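Local coordinates for putative exported protein (Bordetella pertussis Tohama I, PDB 2PFY) that binds pyroglutamic acid as an extracytoplasmic solute receptor and probably delivers it to a tripartite ATP-independent periplasmic transporter, at residues Ala147-Ser150 with His151-Ala154; Lys94-Lys97 with Ala98-Leu102; Ala8-Pro11 with Asp12-Leu16. One frame throughout, in Å; residues are numbered along the deposited sequence.

Interaction 1 of 3, residues Ala147-Ser150 with His151-Ala154; sequences ASTS and HMAA
Selenomethionine Met152 reaches back along its own helix to lie beside Thr149, one turn earlier. Its CB rests against two carbonyl oxygens of that turn, 3.4 Å from Ser148 O and 3.8 Å from Thr149 O. With CG anti to the backbone N (chi1 -179°) and chi2 also extended, the chain first runs outward as far as SE. A bend at chi3 (72°) then turns the methyl back, and CE ends 4.0 Å from Thr149 O and 4.3 Å from Thr149 CB. The side chain thus touches Thr149 at its root and again at its tip. The backbone of the same turn carries four i to i+4 bonds: His151 N to Ala147 O, Met152 N to Ser148 O (2.8 Å), Ala153 N to Thr149 O and Ala154 N to Ser150 O. Ala153 CB also packs on Thr149 O at 3.4 Å. The hydroxyl of Thr149 turns elsewhere, bonding to the backbone N of Tyr145, a residue of the pyroglutamate pocket, and to Ser146 OG. Helix 147-155 is the connector of a beta-alpha-beta unit: Thr149 and Ser150 lie on Ala144 of strand 141-144, Ser150 and Ala153 meet strand 159-162 at Thr162 and Pro160, and Ser148, His151 and Met152 pack against Met280 of helix 267-287.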
# COMPACT_ATOMS: atom_id res chain seq x y z
N ALA A 147 -5.00 5.71 8.26
CA ALA A 147 -5.18 7.06 8.81
C ALA A 147 -5.31 8.11 7.71
O ALA A 147 -6.22 8.95 7.75
CB ALA A 147 -3.99 7.40 9.79
N SER A 148 -4.43 8.08 6.71
CA SER A 148 -4.50 9.03 5.60
C SER A 148 -5.82 8.95 4.81
O SER A 148 -6.47 9.99 4.57
CB SER A 148 -3.31 8.88 4.65
OG SER A 148 -3.36 9.88 3.65
N THR A 149 -6.23 7.75 4.41
CA THR A 149 -7.49 7.63 3.69
C THR A 149 -8.74 7.95 4.54
O THR A 149 -9.76 8.38 3.99
CB THR A 149 -7.65 6.25 2.96
OG1 THR A 149 -7.51 5.18 3.91
CG2 THR A 149 -6.63 6.11 1.82
N SER A 150 -8.68 7.71 5.85
CA SER A 150 -9.74 8.16 6.77
C SER A 150 -9.89 9.69 6.76
O SER A 150 -11.01 10.21 6.61
CB SER A 150 -9.44 7.72 8.20
OG SER A 150 -9.98 6.45 8.46
N HIS A 151 -8.77 10.38 6.92
CA HIS A 151 -8.71 11.82 6.83
C HIS A 151 -9.19 12.33 5.45
O HIS A 151 -10.00 13.26 5.36
CB HIS A 151 -7.29 12.30 7.13
CG HIS A 151 -7.17 13.80 7.21
ND1 HIS A 151 -6.08 14.48 6.71
CD2 HIS A 151 -7.99 14.73 7.73
CE1 HIS A 151 -6.24 15.78 6.92
NE2 HIS A 151 -7.39 15.95 7.55
N MSE A 152 -8.70 11.71 4.38
CA MSE A 152 -9.11 12.08 3.03
C MSE A 152 -10.62 11.97 2.83
O MSE A 152 -11.24 12.88 2.26
CB MSE A 152 -8.36 11.24 2.00
CG MSE A 152 -8.69 11.56 0.55
SE MSE A 152 -8.11 10.06 -0.54
CE MSE A 152 -9.58 8.77 0.04
N ALA A 153 -11.21 10.86 3.29
CA ALA A 153 -12.63 10.61 3.15
C ALA A 153 -13.47 11.65 3.88
O ALA A 153 -14.50 12.07 3.37
CB ALA A 153 -12.99 9.21 3.64
N ALA A 154 -13.02 12.05 5.07
CA ALA A 154 -13.72 13.05 5.88
C ALA A 154 -13.73 14.39 5.13
O ALA A 154 -14.78 15.03 5.01
CB ALA A 154 -13.07 13.18 7.24

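Interaction 2 of 3, residues Lys94-Lys97 with Ala98-Leu102; sequences KLWK and ATRPL
Arg100 sets its CB over one face of the Trp96 six-membered ring, one helical turn earlier, with CG just past the rim at CZ2 and CD beyond the edge. Arg100 CB stands 4.1 Å from the ring centroid in a CH-pi contact, Arg100 CG comes to 3.5 Å from Trp96 CZ2, and Arg100 CD passes 3.9 Å from Trp96 NE1. Near-180° chi1 values (172° for Trp96, -160° for Arg100) bring the two chains together, and the arginine, extended as far as NE, crosses the ring. Its guanidinium plane is turned 33° from the ring. Trp96 NE1 and Arg100 NH1 both reach Glu237 OE2, the first by a hydrogen bond and the second in a salt bridge, so one carboxylate oxygen ties the pair to helix 223-257. Helix 89-108 is kinked here at a proline: Pro101 has no N-H to give, and its CD lies 3.2 Å from Lys97 O. Just ahead of the kink, Thr99 OG1 donates to Leu95 O (2.7 Å) from above the carbonyl plane, while Thr99 N makes weak bonds to Leu95 O and Trp96 O. Ala98 CB sits 3.6 Å from Leu95 O and also packs on Ala298 of helix 290-300, which Leu95 meets through Leu295 and Tyr299.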
# COMPACT_ATOMS: atom_id res chain seq x y z
N LYS A 94 10.25 8.62 -7.75
CA LYS A 94 11.10 9.70 -7.28
C LYS A 94 10.76 9.98 -5.83
O LYS A 94 11.66 10.10 -4.99
CB LYS A 94 10.89 10.95 -8.14
CG LYS A 94 11.83 12.13 -7.79
CD LYS A 94 11.78 13.20 -8.91
CE LYS A 94 12.77 14.35 -8.64
NZ LYS A 94 13.89 13.95 -7.71
N LEU A 95 9.47 10.04 -5.52
CA LEU A 95 9.04 10.21 -4.13
C LEU A 95 9.57 9.07 -3.24
O LEU A 95 10.04 9.31 -2.12
CB LEU A 95 7.50 10.34 -4.04
CG LEU A 95 6.87 10.55 -2.65
CD1 LEU A 95 7.44 11.83 -1.92
CD2 LEU A 95 5.35 10.60 -2.69
N TRP A 96 9.52 7.83 -3.74
CA TRP A 96 9.97 6.65 -2.99
C TRP A 96 11.47 6.72 -2.70
O TRP A 96 11.93 6.46 -1.59
CB TRP A 96 9.58 5.35 -3.72
CG TRP A 96 10.19 4.10 -3.07
CD1 TRP A 96 11.16 3.30 -3.60
CD2 TRP A 96 9.90 3.57 -1.77
NE1 TRP A 96 11.48 2.29 -2.74
CE2 TRP A 96 10.73 2.42 -1.60
CE3 TRP A 96 9.00 3.92 -0.74
CZ2 TRP A 96 10.71 1.64 -0.44
CZ3 TRP A 96 8.98 3.15 0.42
CH2 TRP A 96 9.83 2.01 0.55
N LYS A 97 12.24 7.09 -3.72
CA LYS A 97 13.69 7.25 -3.60
C LYS A 97 14.05 8.27 -2.48
O LYS A 97 14.98 8.04 -1.71
CB LYS A 97 14.25 7.65 -4.96
CG LYS A 97 15.26 6.65 -5.55
CD LYS A 97 16.15 7.37 -6.63
CE LYS A 97 17.63 7.51 -6.17
NZ LYS A 97 18.16 8.89 -6.41
N ALA A 98 13.28 9.36 -2.38
CA ALA A 98 13.40 10.36 -1.28
C ALA A 98 12.86 9.88 0.07
O ALA A 98 13.31 10.35 1.13
CB ALA A 98 12.67 11.66 -1.67
N THR A 99 11.85 9.00 0.04
CA THR A 99 11.18 8.55 1.27
C THR A 99 11.93 7.40 1.95
O THR A 99 12.11 7.40 3.19
CB THR A 99 9.73 8.10 0.96
OG1 THR A 99 9.02 9.19 0.37
CG2 THR A 99 9.00 7.67 2.20
N ARG A 100 12.37 6.45 1.13
CA ARG A 100 12.96 5.19 1.60
C ARG A 100 14.05 5.33 2.69
O ARG A 100 13.93 4.69 3.74
CB ARG A 100 13.51 4.39 0.43
CG ARG A 100 13.69 2.94 0.78
CD ARG A 100 14.45 2.17 -0.26
NE ARG A 100 14.78 0.86 0.28
CZ ARG A 100 15.07 -0.20 -0.46
NH1 ARG A 100 15.10 -0.07 -1.77
NH2 ARG A 100 15.34 -1.36 0.11
N PRO A 101 15.12 6.15 2.44
CA PRO A 101 16.17 6.16 3.48
C PRO A 101 15.69 6.69 4.83
O PRO A 101 16.12 6.19 5.86
CB PRO A 101 17.29 7.03 2.88
CG PRO A 101 16.71 7.74 1.74
CD PRO A 101 15.48 6.99 1.29
N LEU A 102 14.79 7.67 4.81
CA LEU A 102 14.15 8.17 6.02
C LEU A 102 13.35 7.11 6.77
O LEU A 102 13.41 7.01 8.01
CB LEU A 102 13.27 9.38 5.71
CG LEU A 102 14.03 10.67 5.39
CD1 LEU A 102 13.08 11.72 4.81
CD2 LEU A 102 14.75 11.18 6.64

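Interaction 3 of 3, residues Ala8-Pro11 with Asp12-Leu16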
# COMPACT_ATOMS: atom_id res chain seq x y z
N ALA A 8 2.01 -11.90 5.02
CA ALA A 8 1.71 -11.04 3.87
C ALA A 8 0.24 -10.66 3.95
O ALA A 8 -0.63 -11.47 4.35
CB ALA A 8 1.99 -11.76 2.55
N GLU A 9 -0.03 -9.42 3.57
CA GLU A 9 -1.33 -8.79 3.76
C GLU A 9 -2.47 -9.34 2.86
O GLU A 9 -3.61 -9.55 3.29
CB GLU A 9 -1.12 -7.32 3.42
CG GLU A 9 -1.75 -6.38 4.32
CD GLU A 9 -1.53 -4.98 3.86
OE1 GLU A 9 -1.11 -4.15 4.67
OE2 GLU A 9 -1.81 -4.69 2.69
N GLN A 10 -2.14 -9.57 1.60
CA GLN A 10 -3.14 -9.80 0.56
C GLN A 10 -3.20 -11.27 0.17
O GLN A 10 -2.26 -12.05 0.44
CB GLN A 10 -2.76 -8.91 -0.63
CG GLN A 10 -2.66 -7.40 -0.28
CD GLN A 10 -3.99 -6.86 0.23
OE1 GLN A 10 -5.06 -7.29 -0.22
NE2 GLN A 10 -3.95 -5.93 1.20
N PRO A 11 -4.31 -11.69 -0.47
CA PRO A 11 -4.45 -13.07 -0.90
C PRO A 11 -3.45 -13.46 -2.00
O PRO A 11 -2.80 -12.60 -2.56
CB PRO A 11 -5.89 -13.12 -1.46
CG PRO A 11 -6.17 -11.75 -1.86
CD PRO A 11 -5.53 -10.91 -0.80
N ASP A 12 -3.31 -14.76 -2.24
CA ASP A 12 -2.40 -15.30 -3.24
C ASP A 12 -2.74 -14.79 -4.67
O ASP A 12 -1.85 -14.75 -5.53
CB ASP A 12 -2.42 -16.84 -3.12
CG ASP A 12 -1.68 -17.34 -1.88
OD1 ASP A 12 -0.89 -16.59 -1.29
OD2 ASP A 12 -1.89 -18.50 -1.46
N ALA A 13 -3.99 -14.34 -4.89
CA ALA A 13 -4.36 -13.58 -6.13
C ALA A 13 -3.43 -12.38 -6.41
O ALA A 13 -3.16 -12.04 -7.57
CB ALA A 13 -5.83 -13.08 -6.05
N ASN A 14 -2.97 -11.74 -5.35
CA ASN A 14 -2.41 -10.41 -5.41
C ASN A 14 -0.96 -10.42 -5.82
O ASN A 14 -0.21 -11.28 -5.38
CB ASN A 14 -2.57 -9.74 -4.03
CG ASN A 14 -1.88 -8.40 -3.96
OD1 ASN A 14 -0.69 -8.32 -3.60
ND2 ASN A 14 -2.63 -7.33 -4.27
N TYR A 15 -0.55 -9.49 -6.67
CA TYR A 15 0.83 -9.56 -7.21
C TYR A 15 1.91 -9.19 -6.17
O TYR A 15 3.05 -9.62 -6.29
CB TYR A 15 1.01 -8.75 -8.51
CG TYR A 15 1.04 -7.24 -8.33
CD1 TYR A 15 2.22 -6.58 -7.97
CD2 TYR A 15 -0.12 -6.47 -8.53
CE1 TYR A 15 2.25 -5.17 -7.81
CE2 TYR A 15 -0.11 -5.07 -8.39
CZ TYR A 15 1.08 -4.43 -8.04
OH TYR A 15 1.06 -3.05 -7.88
N LEU A 16 1.55 -8.41 -5.16
CA LEU A 16 2.51 -8.06 -4.09
C LEU A 16 2.80 -9.28 -3.26
O LEU A 16 3.96 -9.51 -2.87
CB LEU A 16 1.95 -6.92 -3.21
CG LEU A 16 1.88 -5.58 -3.97
CD1 LEU A 16 1.10 -4.54 -3.14
CD2 LEU A 16 3.30 -5.05 -4.33
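Gln10 sets its CB and CG over the side-chain amide of Asn14. The closest approaches are from Gln10 CB to Asn14 CB and to Asn14 CG, both 3.5 Å, while Gln10 CG lies 3.9 Å from Asn14 CG. The aliphatic CB and CG of Gln10 make the contact, because a bend at chi2 (-60°) carries its own amide away toward Glu9; the two amide planes stand 53° apart. There Gln10 NE2 donates to Glu9 OE2 at 2.9 Å, within the plane of its own amide. NE2 also bonds to Thr165 OG1. Between the two side chains the backbone folds in a beta turn, closed by Asn14 N to Pro11 O (2.9 Å), with the donor above the carbonyl plane. Pro11 CG lies 4.4 Å from Ala13 CB, a loose apolar contact across the turn. Asn14 is the N-cap of helix 15-30: chi1 near 180° (174°) puts its amide beside the carbonyl carbon, where OD1 takes a weak bond from Leu16 N at 2.7 Å, and ND2 is held by Asp189 OD2. Strand 2-7, this loop and helix 15-30 form the opening strand-loop-helix step of the periplasmic binding protein fold. The loop skirts the ligand site: the Gln10 side chain is about 5 Å from the pyroglutamic acid, and Glu9, in a salt bridge to Arg48, and Gln10, through Thr165, both contact pocket residues from a second shell.

How the interactions relate
The three contacts lie in series along the chain, on three different helices or their approaches, with nearest atoms about 11 Å apart in every pair. Each is partly buried: Thr149 and Met152, Leu95 and Trp96, Gln10 and Asn14 are buried, while Ala154, Lys94, Lys97, Asp12 and Ala13 are exposed. Interactions 1 and 3 are near the ligand, on opposite sides of the chain's centre: 147-154 is regular helix with mainly backbone bonds and small or apolar side chains, whereas 8-16 is a loop running into the first turn of a helix, held by polar side chains, a turn and a cap. Interaction 2, its Trp96 side chain about 13 Å from the pyroglutamic acid, joins helix packing to an aromatic contact and a proline kink.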